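Local coordinates for coelenterazine-binding protein with bound coelenterazine (Renilla muelleri, PDB 2HPS), which binds the luciferin coelenterazine and probably makes it available for reaction with luciferase and oxygen only when calcium is bound, at residues 118-121 with 122-125; 136-139 with 140-144; 171-175 with 176-180. All coordinates share one frame; numbering follows the deposited sequence.

Contact 1: residues 118-121 with 122-125. With CTZ (c2-hydroxy-coelenterazine), chain B.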
loop_
_atom_site.group_PDB
_atom_site.type_symbol
_atom_site.label_atom_id
_atom_site.label_comp_id
_atom_site.label_asym_id
_atom_site.label_seq_id
_atom_site.Cartn_x
_atom_site.Cartn_y
_atom_site.Cartn_z
ATOM N N TYR A 118 -12.561 9.227 9.579
ATOM C CA TYR A 118 -12.199 10.294 8.623
ATOM C C TYR A 118 -10.745 10.696 8.778
ATOM O O TYR A 118 -10.216 10.703 9.883
ATOM C CB TYR A 118 -13.051 11.551 8.819
ATOM C CG TYR A 118 -14.508 11.312 8.576
ATOM C CD1 TYR A 118 -15.040 11.340 7.286
ATOM C CD2 TYR A 118 -15.358 11.023 9.646
ATOM C CE1 TYR A 118 -16.407 11.092 7.072
ATOM C CE2 TYR A 118 -16.705 10.779 9.447
ATOM C CZ TYR A 118 -17.220 10.805 8.163
ATOM O OH TYR A 118 -18.569 10.558 8.002
ATOM N N VAL A 119 -10.111 11.051 7.666
ATOM C CA VAL A 119 -8.743 11.582 7.706
ATOM C C VAL A 119 -8.649 12.881 6.901
ATOM O O VAL A 119 -9.162 12.969 5.790
ATOM C CB VAL A 119 -7.666 10.531 7.232
ATOM C CG1 VAL A 119 -7.697 9.269 8.102
ATOM C CG2 VAL A 119 -7.830 10.151 5.762
ATOM N N SER A 120 -8.011 13.894 7.478
ATOM C CA SER A 120 -7.829 15.178 6.812
ATOM C C SER A 120 -6.522 15.185 6.023
ATOM O O SER A 120 -5.684 14.277 6.165
ATOM C CB SER A 120 -7.734 16.285 7.865
ATOM O OG SER A 120 -6.536 16.108 8.631
ATOM N N LEU A 121 -6.328 16.250 5.241
ATOM C CA LEU A 121 -5.067 16.412 4.528
ATOM C C LEU A 121 -3.845 16.425 5.466
ATOM O O LEU A 121 -2.897 15.677 5.215
ATOM C CB LEU A 121 -5.090 17.626 3.587
ATOM C CG LEU A 121 -3.765 17.980 2.903
ATOM C CD1 LEU A 121 -3.262 16.860 1.990
ATOM C CD2 LEU A 121 -3.967 19.289 2.107
ATOM N N PRO A 122 -3.833 17.286 6.512
ATOM C CA PRO A 122 -2.675 17.248 7.415
ATOM C C PRO A 122 -2.350 15.841 7.938
ATOM O O PRO A 122 -1.183 15.445 7.962
ATOM C CB PRO A 122 -3.105 18.168 8.563
ATOM C CG PRO A 122 -3.977 19.175 7.886
ATOM C CD PRO A 122 -4.774 18.367 6.891
ATOM N N GLU A 123 -3.374 15.091 8.334
ATOM C CA GLU A 123 -3.168 13.726 8.840
ATOM C C GLU A 123 -2.540 12.796 7.796
ATOM O O GLU A 123 -1.555 12.083 8.058
ATOM C CB GLU A 123 -4.506 13.127 9.280
ATOM C CG GLU A 123 -4.975 13.665 10.616
ATOM C CD GLU A 123 -6.352 13.153 10.985
ATOM O OE1 GLU A 123 -7.278 13.232 10.144
ATOM O OE2 GLU A 123 -6.499 12.663 12.119
ATOM N N PHE A 124 -3.149 12.820 6.620
ATOM C CA PHE A 124 -2.788 11.986 5.478
ATOM C C PHE A 124 -1.372 12.320 5.009
ATOM O O PHE A 124 -0.549 11.424 4.828
ATOM C CB PHE A 124 -3.809 12.276 4.396
ATOM C CG PHE A 124 -3.638 11.492 3.133
ATOM C CD1 PHE A 124 -4.476 10.401 2.860
ATOM C CD2 PHE A 124 -2.708 11.887 2.169
ATOM C CE1 PHE A 124 -4.353 9.693 1.646
ATOM C CE2 PHE A 124 -2.581 11.187 0.966
ATOM C CZ PHE A 124 -3.403 10.106 0.701
ATOM N N LYS A 125 -1.083 13.609 4.850
ATOM C CA LYS A 125 0.257 14.051 4.427
ATOM C C LYS A 125 1.354 13.649 5.426
ATOM O O LYS A 125 2.431 13.180 5.012
ATOM C CB LYS A 125 0.254 15.563 4.184
ATOM C CG LYS A 125 1.570 16.165 3.675
ATOM C CD LYS A 125 1.417 17.694 3.502
ATOM C CE LYS A 125 2.735 18.394 3.135
ATOM N NZ LYS A 125 3.710 18.396 4.286
HETATM N N1 CTZ B . 2.344 3.028 0.864
HETATM C C2 CTZ B . 3.653 2.855 1.193
HETATM C C3 CTZ B . 4.335 3.828 0.338
HETATM N N4 CTZ B . 3.466 4.508 -0.406
HETATM C C5 CTZ B . 3.643 5.480 -1.324
HETATM C C6 CTZ B . 2.520 5.995 -1.978
HETATM N N7 CTZ B . 1.279 5.542 -1.696
HETATM C C8 CTZ B . 1.069 4.577 -0.774
HETATM C C9 CTZ B . 2.255 4.009 -0.092
HETATM C C10 CTZ B . 4.211 1.869 2.192
HETATM C C11 CTZ B . 3.883 0.493 1.670
HETATM C C12 CTZ B . 2.971 -0.304 2.359
HETATM C C13 CTZ B . 2.636 -1.571 1.898
HETATM C C14 CTZ B . 3.239 -2.036 0.726
HETATM C C15 CTZ B . 4.151 -1.238 0.019
HETATM C C16 CTZ B . 4.476 0.035 0.492
HETATM O O17 CTZ B . 2.911 -3.271 0.271
HETATM O O18 CTZ B . 5.611 4.026 0.281
HETATM C C19 CTZ B . 2.696 7.084 -2.965
HETATM C C20 CTZ B . 3.813 7.142 -3.802
HETATM C C21 CTZ B . 3.952 8.188 -4.710
HETATM C C22 CTZ B . 2.980 9.197 -4.776
HETATM C C23 CTZ B . 1.873 9.160 -3.940
HETATM C C24 CTZ B . 1.731 8.105 -3.030
HETATM O O25 CTZ B . 3.148 10.209 -5.669
HETATM C C26 CTZ B . -0.306 4.024 -0.446
HETATM C C27 CTZ B . -0.953 4.905 0.591
HETATM C C28 CTZ B . -1.220 4.438 1.877
HETATM C C29 CTZ B . -1.826 5.290 2.802
HETATM C C30 CTZ B . -2.144 6.607 2.435
HETATM C C31 CTZ B . -1.890 7.067 1.144
HETATM C C32 CTZ B . -1.297 6.208 0.216
#
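S120 and E123 grip each other reciprocally where a short strand turns into a helix, a worked example of how a helix start is capped. The carboxylate of E123 reaches back to the backbone of S120: OE1 takes the S120 N-H through its anti lone pair at 2.8 Å, nearly straight at 166°. In return S120 OG lies 3.3 Å from E123 N and accepts a weak bond from it. The hydroxyl can do so because chi1 of 66° places OG between its own backbone N and carbonyl carbon, facing E123 N. E123 departs with CG opposite its carbonyl carbon (chi1 -77°) and stays extended beyond, which carries OE1 back to S120 and within 3.3 Å of V119 CA. OE2, at the other corner, is hydrogen-bonded to T113. Without the carboxylate, as with an alanine here, the S120 N-H would probably lose its acceptor and T113 OG1 its partner. The F124 ring leads away from the strand to the ligand: its CZ comes 3.4 Å from C31 of the coelenterazine, while V119 CG2 sits at the ring edge. Behind the cap, F124 N and K125 N bond to the carbonyls of S120 and L121. The S120–E123 pair is a capping box at the exit of an EF-hand loop, where Y118 and E123 probably serve as calcium ligands; no metal is bound here.

Contact 2: residues 136-139 with 140-144. With CTZ (c2-hydroxy-coelenterazine), chain B.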
loop_
_atom_site.group_PDB
_atom_site.type_symbol
_atom_site.label_atom_id
_atom_site.label_comp_id
_atom_site.label_asym_id
_atom_site.label_seq_id
_atom_site.Cartn_x
_atom_site.Cartn_y
_atom_site.Cartn_z
ATOM N N THR A 136 7.621 14.509 -2.113
ATOM C CA THR A 136 7.394 15.958 -2.032
ATOM C C THR A 136 5.995 16.264 -1.511
ATOM O O THR A 136 5.068 15.448 -1.650
ATOM C CB THR A 136 7.519 16.630 -3.416
ATOM O OG1 THR A 136 6.571 16.052 -4.314
ATOM C CG2 THR A 136 8.914 16.435 -3.997
ATOM N N ASP A 137 5.830 17.467 -0.963
ATOM C CA ASP A 137 4.491 17.945 -0.584
ATOM C C ASP A 137 3.517 17.863 -1.769
ATOM O O ASP A 137 2.375 17.425 -1.611
ATOM C CB ASP A 137 4.552 19.378 -0.037
ATOM C CG ASP A 137 5.386 19.505 1.217
ATOM O OD1 ASP A 137 5.729 18.498 1.870
ATOM O OD2 ASP A 137 5.719 20.664 1.573
ATOM N N ASP A 138 3.975 18.253 -2.961
ATOM C CA ASP A 138 3.164 18.161 -4.167
ATOM C C ASP A 138 2.647 16.740 -4.371
ATOM O O ASP A 138 1.458 16.547 -4.538
ATOM C CB ASP A 138 3.930 18.637 -5.410
ATOM C CG ASP A 138 3.151 18.395 -6.685
ATOM O OD1 ASP A 138 2.011 18.889 -6.789
ATOM O OD2 ASP A 138 3.656 17.693 -7.586
ATOM N N LYS A 139 3.535 15.741 -4.316
ATOM C CA LYS A 139 3.090 14.370 -4.484
ATOM C C LYS A 139 2.097 13.917 -3.426
ATOM O O LYS A 139 1.111 13.249 -3.752
ATOM C CB LYS A 139 4.276 13.396 -4.584
ATOM C CG LYS A 139 5.006 13.525 -5.922
ATOM C CD LYS A 139 6.203 12.576 -5.984
ATOM C CE LYS A 139 7.263 13.048 -7.009
ATOM N NZ LYS A 139 6.676 13.435 -8.321
ATOM N N ALA A 140 2.349 14.271 -2.165
ATOM C CA ALA A 140 1.477 13.810 -1.082
ATOM C C ALA A 140 0.091 14.444 -1.200
ATOM O O ALA A 140 -0.921 13.793 -1.008
ATOM C CB ALA A 140 2.093 14.131 0.264
ATOM N N ILE A 141 0.070 15.722 -1.564
ATOM C CA ILE A 141 -1.178 16.482 -1.620
ATOM C C ILE A 141 -1.977 16.095 -2.864
ATOM O O ILE A 141 -3.204 15.990 -2.815
ATOM C CB ILE A 141 -0.889 17.999 -1.559
ATOM C CG1 ILE A 141 -0.319 18.338 -0.178
ATOM C CG2 ILE A 141 -2.175 18.802 -1.848
ATOM C CD1 ILE A 141 0.318 19.707 -0.048
ATOM N N THR A 142 -1.282 15.872 -3.976
ATOM C CA THR A 142 -1.916 15.341 -5.179
ATOM C C THR A 142 -2.627 14.024 -4.881
ATOM O O THR A 142 -3.767 13.815 -5.309
ATOM C CB THR A 142 -0.903 15.156 -6.327
ATOM O OG1 THR A 142 -0.469 16.447 -6.779
ATOM C CG2 THR A 142 -1.526 14.380 -7.476
ATOM N N CYS A 143 -1.940 13.149 -4.141
ATOM C CA CYS A 143 -2.477 11.847 -3.783
ATOM C C CYS A 143 -3.777 11.992 -2.950
ATOM O O CYS A 143 -4.822 11.373 -3.274
ATOM C CB CYS A 143 -1.406 11.033 -3.037
ATOM S SG CYS A 143 -1.888 9.320 -2.657
ATOM N N PHE A 144 -3.711 12.819 -1.908
ATOM C CA PHE A 144 -4.884 13.112 -1.075
ATOM C C PHE A 144 -6.037 13.615 -1.934
ATOM O O PHE A 144 -7.172 13.132 -1.816
ATOM C CB PHE A 144 -4.570 14.188 -0.031
ATOM C CG PHE A 144 -5.777 14.592 0.789
ATOM C CD1 PHE A 144 -6.151 13.860 1.920
ATOM C CD2 PHE A 144 -6.582 15.670 0.389
ATOM C CE1 PHE A 144 -7.292 14.203 2.666
ATOM C CE2 PHE A 144 -7.729 16.026 1.129
ATOM C CZ PHE A 144 -8.077 15.298 2.269
HETATM N N1 CTZ B . 2.344 3.028 0.864
HETATM C C2 CTZ B . 3.653 2.855 1.193
HETATM C C3 CTZ B . 4.335 3.828 0.338
HETATM N N4 CTZ B . 3.466 4.508 -0.406
HETATM C C5 CTZ B . 3.643 5.480 -1.324
HETATM C C6 CTZ B . 2.520 5.995 -1.978
HETATM N N7 CTZ B . 1.279 5.542 -1.696
HETATM C C8 CTZ B . 1.069 4.577 -0.774
HETATM C C9 CTZ B . 2.255 4.009 -0.092
HETATM C C10 CTZ B . 4.211 1.869 2.192
HETATM C C11 CTZ B . 3.883 0.493 1.670
HETATM C C12 CTZ B . 2.971 -0.304 2.359
HETATM C C13 CTZ B . 2.636 -1.571 1.898
HETATM C C14 CTZ B . 3.239 -2.036 0.726
HETATM C C15 CTZ B . 4.151 -1.238 0.019
HETATM C C16 CTZ B . 4.476 0.035 0.492
HETATM O O17 CTZ B . 2.911 -3.271 0.271
HETATM O O18 CTZ B . 5.611 4.026 0.281
HETATM C C19 CTZ B . 2.696 7.084 -2.965
HETATM C C20 CTZ B . 3.813 7.142 -3.802
HETATM C C21 CTZ B . 3.952 8.188 -4.710
HETATM C C22 CTZ B . 2.980 9.197 -4.776
HETATM C C23 CTZ B . 1.873 9.160 -3.940
HETATM C C24 CTZ B . 1.731 8.105 -3.030
HETATM O O25 CTZ B . 3.148 10.209 -5.669
HETATM C C26 CTZ B . -0.306 4.024 -0.446
HETATM C C27 CTZ B . -0.953 4.905 0.591
HETATM C C28 CTZ B . -1.220 4.438 1.877
HETATM C C29 CTZ B . -1.826 5.290 2.802
HETATM C C30 CTZ B . -2.144 6.607 2.435
HETATM C C31 CTZ B . -1.890 7.067 1.144
HETATM C C32 CTZ B . -1.297 6.208 0.216
#
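K139 and C143, one helical turn apart and joined by a backbone bond from C143 N to K139 O, both touch the coelenterazine. The aliphatic part of K139 runs beside the phenol oxygen of the ligand, with CB 3.6 Å from O25. C143 packs against the same phenol ring, its SG 3.8 Å from C24; the sulfur reaches the ring by lying anti to its backbone N (chi1 -175°). Behind this first shell the backbone holds the turn in place. A140 N bonds to T136 O, and I141 N to D137 O at 2.9 Å. D138 O is gripped twice by T142: its N-H comes nearly straight on at 2.9 Å, whereas the hydroxyl OG1 donates at 3.0 Å from above the carbonyl plane. The side chains of D138 and T142 run alongside each other in the same direction. Further out, T136 OG1 accepts from K139 N at 3.1 Å, tying down the backbone of the residue that meets the ligand, while D137 binds K125 and Q129 of helix 121-131. The whole makes up the N-capped first two turns of the entering helix of the fourth EF-hand, one inner face of which lines the luciferin pocket.

Contact 3: residues 171-175 with 176-180. With CTZ (c2-hydroxy-coelenterazine), chain B.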
loop_
_atom_site.group_PDB
_atom_site.type_symbol
_atom_site.label_atom_id
_atom_site.label_comp_id
_atom_site.label_asym_id
_atom_site.label_seq_id
_atom_site.Cartn_x
_atom_site.Cartn_y
_atom_site.Cartn_z
ATOM N N LEU A 171 -8.671 -4.951 -12.577
ATOM C CA LEU A 171 -8.033 -5.408 -13.816
ATOM C C LEU A 171 -8.070 -4.316 -14.869
ATOM O O LEU A 171 -7.360 -4.398 -15.881
ATOM C CB LEU A 171 -8.739 -6.642 -14.363
ATOM C CG LEU A 171 -8.718 -7.881 -13.466
ATOM C CD1 LEU A 171 -9.475 -9.025 -14.125
ATOM C CD2 LEU A 171 -7.314 -8.280 -13.134
ATOM N N GLU A 172 -8.936 -3.335 -14.643
ATOM C CA GLU A 172 -9.087 -2.210 -15.553
ATOM C C GLU A 172 -8.585 -0.952 -14.876
ATOM O O GLU A 172 -8.709 -0.784 -13.661
ATOM C CB GLU A 172 -10.555 -2.037 -15.952
ATOM C CG GLU A 172 -10.952 -2.748 -17.257
ATOM C CD GLU A 172 -10.956 -4.250 -17.150
ATOM O OE1 GLU A 172 -11.612 -4.790 -16.229
ATOM O OE2 GLU A 172 -10.306 -4.897 -18.002
ATOM N N GLU A 173 -8.015 -0.069 -15.682
ATOM C CA GLU A 173 -7.418 1.163 -15.211
ATOM C C GLU A 173 -8.455 2.117 -14.624
ATOM O O GLU A 173 -9.549 2.262 -15.172
ATOM C CB GLU A 173 -6.734 1.811 -16.397
ATOM C CG GLU A 173 -5.980 3.040 -16.105
ATOM C CD GLU A 173 -5.235 3.518 -17.316
ATOM O OE1 GLU A 173 -5.176 2.764 -18.317
ATOM O OE2 GLU A 173 -4.700 4.641 -17.264
ATOM N N THR A 174 -8.114 2.758 -13.505
ATOM C CA THR A 174 -8.947 3.833 -12.950
ATOM C C THR A 174 -8.077 4.958 -12.417
ATOM O O THR A 174 -6.890 4.749 -12.127
ATOM C CB THR A 174 -9.834 3.371 -11.778
ATOM O OG1 THR A 174 -9.013 3.071 -10.640
ATOM C CG2 THR A 174 -10.691 2.146 -12.135
ATOM N N ALA A 175 -8.671 6.139 -12.256
ATOM C CA ALA A 175 -7.941 7.277 -11.685
ATOM C C ALA A 175 -7.415 6.959 -10.281
ATOM O O ALA A 175 -6.298 7.338 -9.932
ATOM C CB ALA A 175 -8.841 8.503 -11.644
ATOM N N LEU A 176 -8.215 6.259 -9.483
ATOM C CA LEU A 176 -7.833 5.977 -8.097
ATOM C C LEU A 176 -6.647 5.026 -8.068
ATOM O O LEU A 176 -5.658 5.264 -7.352
ATOM C CB LEU A 176 -9.012 5.391 -7.304
ATOM C CG LEU A 176 -10.182 6.359 -7.045
ATOM C CD1 LEU A 176 -11.327 5.627 -6.358
ATOM C CD2 LEU A 176 -9.710 7.556 -6.212
ATOM N N ALA A 177 -6.720 3.969 -8.875
ATOM C CA ALA A 177 -5.606 3.000 -8.892
ATOM C C ALA A 177 -4.347 3.628 -9.473
ATOM O O ALA A 177 -3.224 3.315 -9.059
ATOM C CB ALA A 177 -6.005 1.756 -9.645
ATOM N N ASN A 178 -4.517 4.522 -10.443
ATOM C CA ASN A 178 -3.382 5.247 -11.019
ATOM C C ASN A 178 -2.722 6.251 -10.071
ATOM O O ASN A 178 -1.627 6.740 -10.363
ATOM C CB ASN A 178 -3.809 5.979 -12.301
ATOM C CG ASN A 178 -3.948 5.044 -13.518
ATOM O OD1 ASN A 178 -3.582 3.848 -13.485
ATOM N ND2 ASN A 178 -4.471 5.611 -14.627
ATOM N N ALA A 179 -3.385 6.555 -8.949
ATOM C CA ALA A 179 -2.900 7.597 -8.036
ATOM C C ALA A 179 -2.420 7.082 -6.676
ATOM O O ALA A 179 -1.574 7.724 -6.038
ATOM C CB ALA A 179 -3.968 8.651 -7.825
ATOM N N PHE A 180 -2.972 5.948 -6.242
ATOM C CA PHE A 180 -2.775 5.437 -4.867
ATOM C C PHE A 180 -1.305 5.316 -4.462
ATOM O O PHE A 180 -0.936 5.699 -3.332
ATOM C CB PHE A 180 -3.495 4.091 -4.705
ATOM C CG PHE A 180 -3.599 3.580 -3.268
ATOM C CD1 PHE A 180 -3.785 4.450 -2.197
ATOM C CD2 PHE A 180 -3.585 2.198 -3.011
ATOM C CE1 PHE A 180 -3.892 3.953 -0.888
ATOM C CE2 PHE A 180 -3.703 1.703 -1.712
ATOM C CZ PHE A 180 -3.858 2.581 -0.646
HETATM N N1 CTZ B . 2.344 3.028 0.864
HETATM C C2 CTZ B . 3.653 2.855 1.193
HETATM C C3 CTZ B . 4.335 3.828 0.338
HETATM N N4 CTZ B . 3.466 4.508 -0.406
HETATM C C5 CTZ B . 3.643 5.480 -1.324
HETATM C C6 CTZ B . 2.520 5.995 -1.978
HETATM N N7 CTZ B . 1.279 5.542 -1.696
HETATM C C8 CTZ B . 1.069 4.577 -0.774
HETATM C C9 CTZ B . 2.255 4.009 -0.092
HETATM C C10 CTZ B . 4.211 1.869 2.192
HETATM C C11 CTZ B . 3.883 0.493 1.670
HETATM C C12 CTZ B . 2.971 -0.304 2.359
HETATM C C13 CTZ B . 2.636 -1.571 1.898
HETATM C C14 CTZ B . 3.239 -2.036 0.726
HETATM C C15 CTZ B . 4.151 -1.238 0.019
HETATM C C16 CTZ B . 4.476 0.035 0.492
HETATM O O17 CTZ B . 2.911 -3.271 0.271
HETATM O O18 CTZ B . 5.611 4.026 0.281
HETATM C C19 CTZ B . 2.696 7.084 -2.965
HETATM C C20 CTZ B . 3.813 7.142 -3.802
HETATM C C21 CTZ B . 3.952 8.188 -4.710
HETATM C C22 CTZ B . 2.980 9.197 -4.776
HETATM C C23 CTZ B . 1.873 9.160 -3.940
HETATM C C24 CTZ B . 1.731 8.105 -3.030
HETATM O O25 CTZ B . 3.148 10.209 -5.669
HETATM C C26 CTZ B . -0.306 4.024 -0.446
HETATM C C27 CTZ B . -0.953 4.905 0.591
HETATM C C28 CTZ B . -1.220 4.438 1.877
HETATM C C29 CTZ B . -1.826 5.290 2.802
HETATM C C30 CTZ B . -2.144 6.607 2.435
HETATM C C31 CTZ B . -1.890 7.067 1.144
HETATM C C32 CTZ B . -1.297 6.208 0.216
#
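N178 reaches back from the short, weakly bonded helix to E173 in the loop before it, and hydrogen bonds carry most of this contact. ND2 of N178 donates to OE2 of E173 at 2.8 Å, on the anti side of the carboxylate and 15° out of its plane; the acceptor lies almost in the amide plane, although the two flat groups are turned 57° apart. E173 gets there by an extended chain, its CG anti to the backbone N (chi1 -176°). The other amide atom, N178 OD1, is bonded to Y11. T174 is the N-cap: its OG1 accepts from A177 N at 3.0 Å and is also bonded to D166, while T174 O receives N178 N at 2.9 Å.

Van der Waals contact adds to the cap, where A177 CB packs against T174 OG1 at 3.4 Å.

Against the ligand, F180 lays one ring face under C26 of the coelenterazine, offset toward the rim, and F180 CE1 comes 3.4 Å from C27. F180 O lies 2.8 Å from coelenterazine N7.

Helix 175-180 is the last helix of the chain: L176 and F180 rest on helix 157-169, E173 and A177 meet helix 6-21, and A179 and F180 touch helix 137-147.

All three contacts show the same principle, a helix start capped by a hydroxyl, and each helix brings at least one residue to the coelenterazine. Contacts 1 and 2 belong to consecutive helices of one EF-hand pair and touch directly, joined by a salt bridge and by the edge-to-face rings of F124 and F144; both are partly buried. Contact 3 lies at the surface, near the C-terminus, and meets contact 2 where C143 SG packs against the carbonyl oxygens of A179 and F180; it does not touch contact 1. Their chemistry differs accordingly: a carboxylate completes the cap in 118-125, backbone bonds dominate 136-144, and a side-chain amide–carboxylate bond reinforces 171-180.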